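Local coordinates for protein dehalogenase (Rhodospirillaceae, PDB 6A41) that probably removes halogen from organic substrates, with a short-chain dehydrogenase/reductase fold resembling that of the halohydrin dehalogenases, at residues 22-27 with 220-225; 65-70 with 117-122; 102-107 with 150-155. All coordinates share one frame; numbering follows the deposited sequence.

Interaction 1: 22-27 with 220-225; sequences TRIALA and TICFLC
The contact between C222 and the I24-A25 pair is a small, buried helix-to-helix packing in which a single thiol does nearly all the work. It joins helix 18-27, the first helix of the fold, to helix 214-225, which precedes the last strand. The backbones are closest where the CA atoms of A25 and C222 lie 6.0 Å apart. Sulfur fills this gap: C222 SG stands 3.4 Å from A25 N and 3.7 Å from A25 CB, pressed against the backbone and methyl group of one residue rather than set between long side chains. C222 SG also meets I24 CG2 at 3.9 Å. The cysteine torsion turns SG away from its own carbonyl carbon (chi1 -73°), while in I24 the methyl CG2 lies anti to the backbone N. That leaves CG1 and the outer end of the isoleucine leading off from the contact, with the branch methyl as the touching group. No hydrogen bond links the two segments, so their adhesion here is by van der Waals contact.

Polar ties lie at the margins. R23 NH1 forms a salt bridge with D215, joining the same two helices nearer the start of helix 214-225, and T22 OG1 bonds to G18 O and to Y48. On the sheet side, I221 and C225 both rest on V81 of strand 79-83, whereas F223 stacks its ring on F223 of the second subunit. Helix 214-225 thus serves three neighbours at once: the sheet, the first helix and a partner chain. Such a pairing on one face of a parallel seven-stranded sheet of order 3-2-1-4-5-6-7 belongs to the Rossmann-type fold of the short-chain dehydrogenase/reductase superfamily.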
loop_
_atom_site.group_PDB
_atom_site.type_symbol
_atom_site.label_atom_id
_atom_site.label_comp_id
_atom_site.label_asym_id
_atom_site.label_seq_id
_atom_site.Cartn_x
_atom_site.Cartn_y
_atom_site.Cartn_z
ATOM N N THR A 22 -14.207 -25.418 3.942
ATOM C CA THR A 22 -15.390 -26.300 3.982
ATOM C C THR A 22 -15.911 -26.442 5.410
ATOM O O THR A 22 -17.117 -26.301 5.704
ATOM C CB THR A 22 -15.001 -27.703 3.496
ATOM O OG1 THR A 22 -14.654 -27.657 2.133
ATOM C CG2 THR A 22 -16.157 -28.677 3.661
ATOM N N ARG A 23 -14.948 -26.737 6.266
ATOM C CA ARG A 23 -15.196 -27.004 7.694
ATOM C C ARG A 23 -15.899 -25.838 8.415
ATOM O O ARG A 23 -16.948 -26.016 9.122
ATOM C CB ARG A 23 -13.880 -27.335 8.429
ATOM C CG ARG A 23 -14.084 -27.779 9.843
ATOM C CD ARG A 23 -12.781 -28.057 10.653
ATOM N NE ARG A 23 -12.042 -29.054 9.947
ATOM C CZ ARG A 23 -10.916 -28.934 9.239
ATOM N NH1 ARG A 23 -10.241 -27.850 9.124
ATOM N NH2 ARG A 23 -10.478 -30.040 8.622
ATOM N N ILE A 24 -15.340 -24.656 8.261
ATOM C CA ILE A 24 -15.963 -23.475 8.876
ATOM C C ILE A 24 -17.286 -23.099 8.204
ATOM O O ILE A 24 -18.242 -22.791 8.938
ATOM C CB ILE A 24 -14.971 -22.287 8.907
ATOM C CG1 ILE A 24 -13.698 -22.603 9.746
ATOM C CG2 ILE A 24 -15.623 -21.075 9.553
ATOM C CD1 ILE A 24 -13.982 -23.042 11.181
ATOM N N ALA A 25 -17.366 -23.143 6.867
ATOM C CA ALA A 25 -18.592 -22.758 6.180
ATOM C C ALA A 25 -19.754 -23.659 6.692
ATOM O O ALA A 25 -20.849 -23.208 6.974
ATOM C CB ALA A 25 -18.394 -22.927 4.703
ATOM N N LEU A 26 -19.476 -24.963 6.846
ATOM C CA LEU A 26 -20.521 -25.913 7.289
ATOM C C LEU A 26 -20.930 -25.611 8.725
ATOM O O LEU A 26 -22.079 -25.631 9.065
ATOM C CB LEU A 26 -20.025 -27.353 7.099
ATOM C CG LEU A 26 -19.927 -27.958 5.742
ATOM C CD1 LEU A 26 -19.349 -29.349 5.894
ATOM C CD2 LEU A 26 -21.275 -28.053 5.080
ATOM N N ALA A 27 -19.960 -25.257 9.564
ATOM C CA ALA A 27 -20.204 -24.933 10.988
ATOM C C ALA A 27 -20.982 -23.658 11.063
ATOM O O ALA A 27 -21.717 -23.434 11.991
ATOM C CB ALA A 27 -18.851 -24.753 11.725
ATOM N N THR A 220 -11.697 -16.596 7.913
ATOM C CA THR A 220 -11.519 -15.354 7.134
ATOM C C THR A 220 -12.245 -15.322 5.831
ATOM O O THR A 220 -12.929 -14.364 5.471
ATOM C CB THR A 220 -10.018 -15.006 7.050
ATOM O OG1 THR A 220 -9.471 -14.925 8.413
ATOM C CG2 THR A 220 -9.873 -13.716 6.393
ATOM N N ILE A 221 -12.055 -16.364 5.064
ATOM C CA ILE A 221 -12.790 -16.534 3.810
ATOM C C ILE A 221 -14.296 -16.565 4.033
ATOM O O ILE A 221 -15.059 -15.828 3.292
ATOM C CB ILE A 221 -12.247 -17.776 3.059
ATOM C CG1 ILE A 221 -10.789 -17.677 2.670
ATOM C CG2 ILE A 221 -13.164 -18.191 1.921
ATOM C CD1 ILE A 221 -10.123 -19.064 2.440
ATOM N N CYS A 222 -14.771 -17.324 5.023
ATOM C CA CYS A 222 -16.150 -17.327 5.388
ATOM C C CYS A 222 -16.721 -15.943 5.770
ATOM O O CYS A 222 -17.796 -15.532 5.322
ATOM C CB CYS A 222 -16.455 -18.308 6.501
ATOM S SG CYS A 222 -16.379 -20.010 5.882
ATOM N N PHE A 223 -15.932 -15.206 6.560
ATOM C CA PHE A 223 -16.348 -13.873 6.860
ATOM C C PHE A 223 -16.568 -13.030 5.536
ATOM O O PHE A 223 -17.668 -12.397 5.395
ATOM C CB PHE A 223 -15.340 -13.137 7.799
ATOM C CG PHE A 223 -15.650 -11.612 7.882
ATOM C CD1 PHE A 223 -16.795 -11.179 8.501
ATOM C CD2 PHE A 223 -14.810 -10.704 7.249
ATOM C CE1 PHE A 223 -17.181 -9.791 8.516
ATOM C CE2 PHE A 223 -15.105 -9.345 7.262
ATOM C CZ PHE A 223 -16.260 -8.913 7.875
ATOM N N LEU A 224 -15.646 -13.080 4.575
ATOM C CA LEU A 224 -15.820 -12.279 3.358
ATOM C C LEU A 224 -17.008 -12.758 2.520
ATOM O O LEU A 224 -17.608 -11.916 1.828
ATOM C CB LEU A 224 -14.565 -12.269 2.493
ATOM C CG LEU A 224 -13.412 -11.560 3.233
ATOM C CD1 LEU A 224 -12.124 -11.889 2.490
ATOM C CD2 LEU A 224 -13.633 -10.043 3.372
ATOM N N CYS A 225 -17.366 -14.051 2.610
ATOM C CA CYS A 225 -18.617 -14.593 2.005
ATOM C C CYS A 225 -19.943 -14.146 2.670
ATOM O O CYS A 225 -20.984 -14.355 2.069
ATOM C CB CYS A 225 -18.580 -16.115 1.887
ATOM S SG CYS A 225 -17.214 -16.766 0.934
#

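Interaction 2: 65-70 with 117-122; sequences AMVELA and QLVAPS
V67 faces L118 and V119 in a compact aliphatic contact, where helix 63-74 meets the long helix 98-126. The valine puts both methyls to use. Its CG2 lies 4.0 Å from L118 CB and equally 4.0 Å from V119 CG2, straddling the step between two consecutive residues. The other methyl, CG1, stands anti to the backbone N (chi1 173°), which carries it over the backbone of the partner helix to 3.8 Å from L118 O. L118 takes part through its CB and its carbonyl oxygen, and its side chain also rests on P63 near the start of helix 63-74. V119 contributes a single methyl, and its side chain crosses that of V67 obliquely.

The one side-chain hydrogen bond within the two segments lies in 117-122. P121 has no N-H to give, and the helix is kinked where the nitrogens of P121 and S122 make no bond to the preceding turn: S122 N lies 5.2 Å from L118 O. The turn is mended at V119 instead. S122 OG donates to V119 O at 2.8 Å, in the carbonyl plane with a C=O...donor angle of 154°, and S122 N adds a weak bond to the same oxygen.

Further ties set the contact in its surroundings. The selenomethionine M66 packs on H35 and L58, and S122 touches L71, while Q117 NE2 reaches L93 O of the third subunit in a hydrogen bond.

No hydrogen bond joins the two segments, so the fit depends on the shape of three aliphatic residues. With V119 O receiving both the hydroxyl and the weak N-H bond of S122, the polar bonding at the kink stays within helix 98-126, while the face towards V67 is aliphatic.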
loop_
_atom_site.group_PDB
_atom_site.type_symbol
_atom_site.label_atom_id
_atom_site.label_comp_id
_atom_site.label_asym_id
_atom_site.label_seq_id
_atom_site.Cartn_x
_atom_site.Cartn_y
_atom_site.Cartn_z
ATOM N N ALA A 65 -18.490 -27.161 -17.526
ATOM C CA ALA A 65 -19.387 -28.233 -17.075
ATOM C C ALA A 65 -19.570 -28.182 -15.562
ATOM O O ALA A 65 -20.656 -28.515 -15.028
ATOM C CB ALA A 65 -18.807 -29.614 -17.488
HETATM N N MSE A 66 -18.455 -27.893 -14.859
HETATM C CA MSE A 66 -18.489 -27.880 -13.351
HETATM C C MSE A 66 -19.423 -26.782 -12.884
HETATM O O MSE A 66 -20.254 -27.005 -12.030
HETATM C CB MSE A 66 -17.115 -27.769 -12.771
HETATM C CG MSE A 66 -17.092 -27.866 -11.242
HETATM SE SE MSE A 66 -17.523 -26.067 -10.451
HETATM C CE MSE A 66 -15.756 -25.293 -11.045
ATOM N N VAL A 67 -19.349 -25.619 -13.515
ATOM C CA VAL A 67 -20.251 -24.481 -13.155
ATOM C C VAL A 67 -21.692 -24.742 -13.466
ATOM O O VAL A 67 -22.560 -24.437 -12.655
ATOM C CB VAL A 67 -19.757 -23.138 -13.754
ATOM C CG1 VAL A 67 -20.752 -22.003 -13.538
ATOM C CG2 VAL A 67 -18.482 -22.807 -13.076
ATOM N N GLU A 68 -21.945 -25.312 -14.630
ATOM C CA GLU A 68 -23.310 -25.618 -15.000
ATOM C C GLU A 68 -23.937 -26.615 -14.002
ATOM O O GLU A 68 -25.099 -26.431 -13.603
ATOM C CB GLU A 68 -23.328 -26.198 -16.408
ATOM C CG GLU A 68 -24.722 -26.658 -16.857
ATOM C CD GLU A 68 -24.743 -27.293 -18.246
ATOM O OE1 GLU A 68 -23.873 -26.986 -19.104
ATOM O OE2 GLU A 68 -25.637 -28.093 -18.485
ATOM N N LEU A 69 -23.167 -27.635 -13.621
ATOM C CA LEU A 69 -23.583 -28.559 -12.620
ATOM C C LEU A 69 -23.798 -27.932 -11.231
ATOM O O LEU A 69 -24.791 -28.263 -10.539
ATOM C CB LEU A 69 -22.553 -29.666 -12.525
ATOM C CG LEU A 69 -22.957 -30.905 -11.759
ATOM C CD1 LEU A 69 -24.208 -31.594 -12.319
ATOM C CD2 LEU A 69 -21.744 -31.855 -11.719
ATOM N N ALA A 70 -22.877 -27.087 -10.808
ATOM C CA ALA A 70 -22.966 -26.386 -9.482
ATOM C C ALA A 70 -24.236 -25.615 -9.507
ATOM O O ALA A 70 -25.041 -25.682 -8.573
ATOM C CB ALA A 70 -21.791 -25.447 -9.297
ATOM N N GLN A 117 -15.594 -15.525 -14.872
ATOM C CA GLN A 117 -16.369 -15.243 -16.071
ATOM C C GLN A 117 -17.597 -16.175 -16.212
ATOM O O GLN A 117 -18.643 -15.763 -16.602
ATOM C CB GLN A 117 -15.565 -15.558 -17.322
ATOM C CG GLN A 117 -14.540 -14.558 -17.664
ATOM C CD GLN A 117 -13.915 -14.934 -19.038
ATOM O OE1 GLN A 117 -13.261 -15.991 -19.093
ATOM N NE2 GLN A 117 -14.205 -14.161 -20.110
ATOM N N LEU A 118 -17.390 -17.428 -15.858
ATOM C CA LEU A 118 -18.439 -18.458 -15.798
ATOM C C LEU A 118 -19.464 -18.248 -14.691
ATOM O O LEU A 118 -20.644 -18.426 -14.926
ATOM C CB LEU A 118 -17.773 -19.840 -15.724
ATOM C CG LEU A 118 -17.079 -20.270 -16.964
ATOM C CD1 LEU A 118 -16.172 -21.449 -16.623
ATOM C CD2 LEU A 118 -18.076 -20.691 -18.081
ATOM N N VAL A 119 -19.065 -17.775 -13.513
ATOM C CA VAL A 119 -20.022 -17.703 -12.356
ATOM C C VAL A 119 -20.727 -16.361 -12.254
ATOM O O VAL A 119 -21.871 -16.305 -11.803
ATOM C CB VAL A 119 -19.245 -17.962 -11.011
ATOM C CG1 VAL A 119 -20.099 -17.784 -9.779
ATOM C CG2 VAL A 119 -18.848 -19.435 -10.933
ATOM N N ALA A 120 -19.987 -15.289 -12.526
ATOM C CA ALA A 120 -20.492 -13.913 -12.435
ATOM C C ALA A 120 -21.878 -13.613 -13.116
ATOM O O ALA A 120 -22.732 -12.950 -12.438
ATOM C CB ALA A 120 -19.434 -12.848 -12.801
ATOM N N PRO A 121 -22.138 -14.148 -14.299
ATOM C CA PRO A 121 -23.377 -13.800 -14.936
ATOM C C PRO A 121 -24.638 -14.214 -14.127
ATOM O O PRO A 121 -25.637 -13.463 -14.105
ATOM C CB PRO A 121 -23.323 -14.563 -16.266
ATOM C CG PRO A 121 -21.910 -14.713 -16.558
ATOM C CD PRO A 121 -21.211 -14.804 -15.253
ATOM N N SER A 122 -24.574 -15.350 -13.471
ATOM C CA SER A 122 -25.689 -15.792 -12.619
ATOM C C SER A 122 -25.924 -14.890 -11.414
ATOM O O SER A 122 -27.063 -14.682 -11.008
ATOM C CB SER A 122 -25.488 -17.234 -12.139
ATOM O OG SER A 122 -24.390 -17.347 -11.207
#

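Interaction 3: 102-107 with 150-155; sequences RDALEV and VSARAA
Directly after A152, which packs against A104 and L105, R153 directs NH2 to D84 O and, weakly, to the hydroxyl of Y187, while its NE bonds to Y149 OH. The Y149-R153 spacing is consistent with the tyrosine-arginine pair of halohydrin dehalogenases. Helices 98-126 and 147-158 themselves run in nearly the same direction, the short segments crossing at -27° with axes 8.7 Å apart.

Alanines permit the closeness. The methyls A104 CB and A152 CB meet at 3.9 Å, and A152 CB also lies 3.8 Å from A104 O. L105 supplies the one long side chain: with CG turned away from its carbonyl carbon (chi1 -71°), its CD2 reaches across to A152 CA at 3.6 Å and then to A155 CB at 4.1 Å. This methyl lies alongside one turn of the partner helix.

The third subunit meets both helices. R102 and E106 form reciprocal salt bridges with E106 and R102 of the third subunit, and S151 OG bonds to its A155 O. Apolar contacts alone join the two segments, whereas the interface with the copy adds salt bridges and hydroxyl bonds to apolar packing such as A155 on its A155.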
loop_
_atom_site.group_PDB
_atom_site.type_symbol
_atom_site.label_atom_id
_atom_site.label_comp_id
_atom_site.label_asym_id
_atom_site.label_seq_id
_atom_site.Cartn_x
_atom_site.Cartn_y
_atom_site.Cartn_z
ATOM N N ARG A 102 4.873 -19.286 -16.952
ATOM C CA ARG A 102 3.642 -19.330 -17.633
ATOM C C ARG A 102 2.583 -20.246 -16.980
ATOM O O ARG A 102 1.410 -19.861 -16.915
ATOM C CB ARG A 102 3.850 -19.841 -19.128
ATOM C CG ARG A 102 4.636 -18.851 -20.004
ATOM C CD ARG A 102 4.679 -19.274 -21.479
ATOM N NE ARG A 102 5.498 -18.374 -22.235
ATOM C CZ ARG A 102 6.612 -18.743 -22.824
ATOM N NH1 ARG A 102 6.965 -20.007 -22.780
ATOM N NH2 ARG A 102 7.310 -17.867 -23.507
ATOM N N ASP A 103 3.005 -21.463 -16.589
ATOM C CA ASP A 103 2.150 -22.386 -15.842
ATOM C C ASP A 103 1.635 -21.783 -14.504
ATOM O O ASP A 103 0.451 -21.951 -14.191
ATOM C CB ASP A 103 2.837 -23.730 -15.585
ATOM C CG ASP A 103 3.086 -24.504 -16.891
ATOM O OD1 ASP A 103 2.631 -24.075 -18.008
ATOM O OD2 ASP A 103 3.795 -25.506 -16.870
ATOM N N ALA A 104 2.500 -21.087 -13.736
ATOM C CA ALA A 104 2.070 -20.410 -12.514
ATOM C C ALA A 104 1.049 -19.384 -12.784
ATOM O O ALA A 104 0.039 -19.287 -12.055
ATOM C CB ALA A 104 3.263 -19.802 -11.832
ATOM N N LEU A 105 1.253 -18.617 -13.851
ATOM C CA LEU A 105 0.263 -17.605 -14.208
ATOM C C LEU A 105 -0.996 -18.250 -14.645
ATOM O O LEU A 105 -2.122 -17.687 -14.402
ATOM C CB LEU A 105 0.806 -16.753 -15.344
ATOM C CG LEU A 105 1.942 -15.826 -14.936
ATOM C CD1 LEU A 105 2.741 -15.312 -16.097
ATOM C CD2 LEU A 105 1.451 -14.637 -14.120
ATOM N N GLU A 106 -0.890 -19.354 -15.365
ATOM C CA GLU A 106 -2.129 -20.042 -15.807
ATOM C C GLU A 106 -3.016 -20.464 -14.628
ATOM O O GLU A 106 -4.252 -20.284 -14.645
ATOM C CB GLU A 106 -1.834 -21.246 -16.661
ATOM C CG GLU A 106 -3.050 -21.969 -17.204
ATOM C CD GLU A 106 -3.695 -21.177 -18.370
ATOM O OE1 GLU A 106 -3.023 -20.291 -18.973
ATOM O OE2 GLU A 106 -4.894 -21.390 -18.608
ATOM N N VAL A 107 -2.365 -21.098 -13.639
ATOM C CA VAL A 107 -3.075 -21.649 -12.502
ATOM C C VAL A 107 -3.615 -20.565 -11.544
ATOM O O VAL A 107 -4.701 -20.713 -11.006
ATOM C CB VAL A 107 -2.197 -22.701 -11.819
ATOM C CG1 VAL A 107 -2.832 -23.132 -10.506
ATOM C CG2 VAL A 107 -1.899 -23.898 -12.734
ATOM N N VAL A 150 5.799 -15.232 -6.982
ATOM C CA VAL A 150 5.275 -14.027 -6.333
ATOM C C VAL A 150 4.524 -13.192 -7.378
ATOM O O VAL A 150 3.464 -12.611 -7.144
ATOM C CB VAL A 150 6.411 -13.232 -5.617
ATOM C CG1 VAL A 150 5.851 -11.952 -5.019
ATOM C CG2 VAL A 150 7.009 -14.070 -4.497
ATOM N N SER A 151 5.136 -13.108 -8.550
ATOM C CA SER A 151 4.582 -12.358 -9.644
ATOM C C SER A 151 3.224 -12.935 -10.055
ATOM O O SER A 151 2.260 -12.186 -10.278
ATOM C CB SER A 151 5.576 -12.348 -10.868
ATOM O OG SER A 151 4.888 -11.775 -12.044
ATOM N N ALA A 152 3.109 -14.249 -10.132
ATOM C CA ALA A 152 1.830 -14.837 -10.507
ATOM C C ALA A 152 0.784 -14.603 -9.422
ATOM O O ALA A 152 -0.346 -14.376 -9.744
ATOM C CB ALA A 152 1.996 -16.332 -10.743
ATOM N N ARG A 153 1.151 -14.643 -8.138
ATOM C CA ARG A 153 0.207 -14.278 -7.043
ATOM C C ARG A 153 -0.158 -12.816 -7.167
ATOM O O ARG A 153 -1.264 -12.431 -6.914
ATOM C CB ARG A 153 0.868 -14.491 -5.708
ATOM C CG ARG A 153 0.929 -15.955 -5.338
ATOM C CD ARG A 153 -0.435 -16.568 -5.181
ATOM N NE ARG A 153 -0.500 -17.894 -4.592
ATOM C CZ ARG A 153 -1.626 -18.624 -4.578
ATOM N NH1 ARG A 153 -2.744 -18.234 -5.193
ATOM N NH2 ARG A 153 -1.604 -19.783 -4.016
ATOM N N ALA A 154 0.827 -11.981 -7.499
ATOM C CA ALA A 154 0.498 -10.550 -7.736
ATOM C C ALA A 154 -0.559 -10.394 -8.865
ATOM O O ALA A 154 -1.345 -9.495 -8.795
ATOM C CB ALA A 154 1.734 -9.757 -8.107
ATOM N N ALA A 155 -0.448 -11.202 -9.927
ATOM C CA ALA A 155 -1.415 -11.131 -11.055
ATOM C C ALA A 155 -2.793 -11.466 -10.553
ATOM O O ALA A 155 -3.765 -10.786 -10.899
ATOM C CB ALA A 155 -1.020 -12.063 -12.192
#

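How the interactions relate
From the N terminus, helix 18-27 opens the widest loop, which interaction 1 closes only when the chain reaches helix 214-225, 193 residues later. Interactions 2 and 3 both fall within that span. Their segments alternate along the sequence: 65-70 pairs with 117-122, but 102-107, passed in between, waits for 150-155, so the two loops cross. Helix 98-126 serves both, joining helix 63-74 near one end and helix 147-158 near the other, with centres about 23 Å apart. Interactions 1 and 3 lie on opposite sides of the chain's centre. Assembly follows the same division: residues around interaction 1 meet the second subunit, those around 2 and 3 the third.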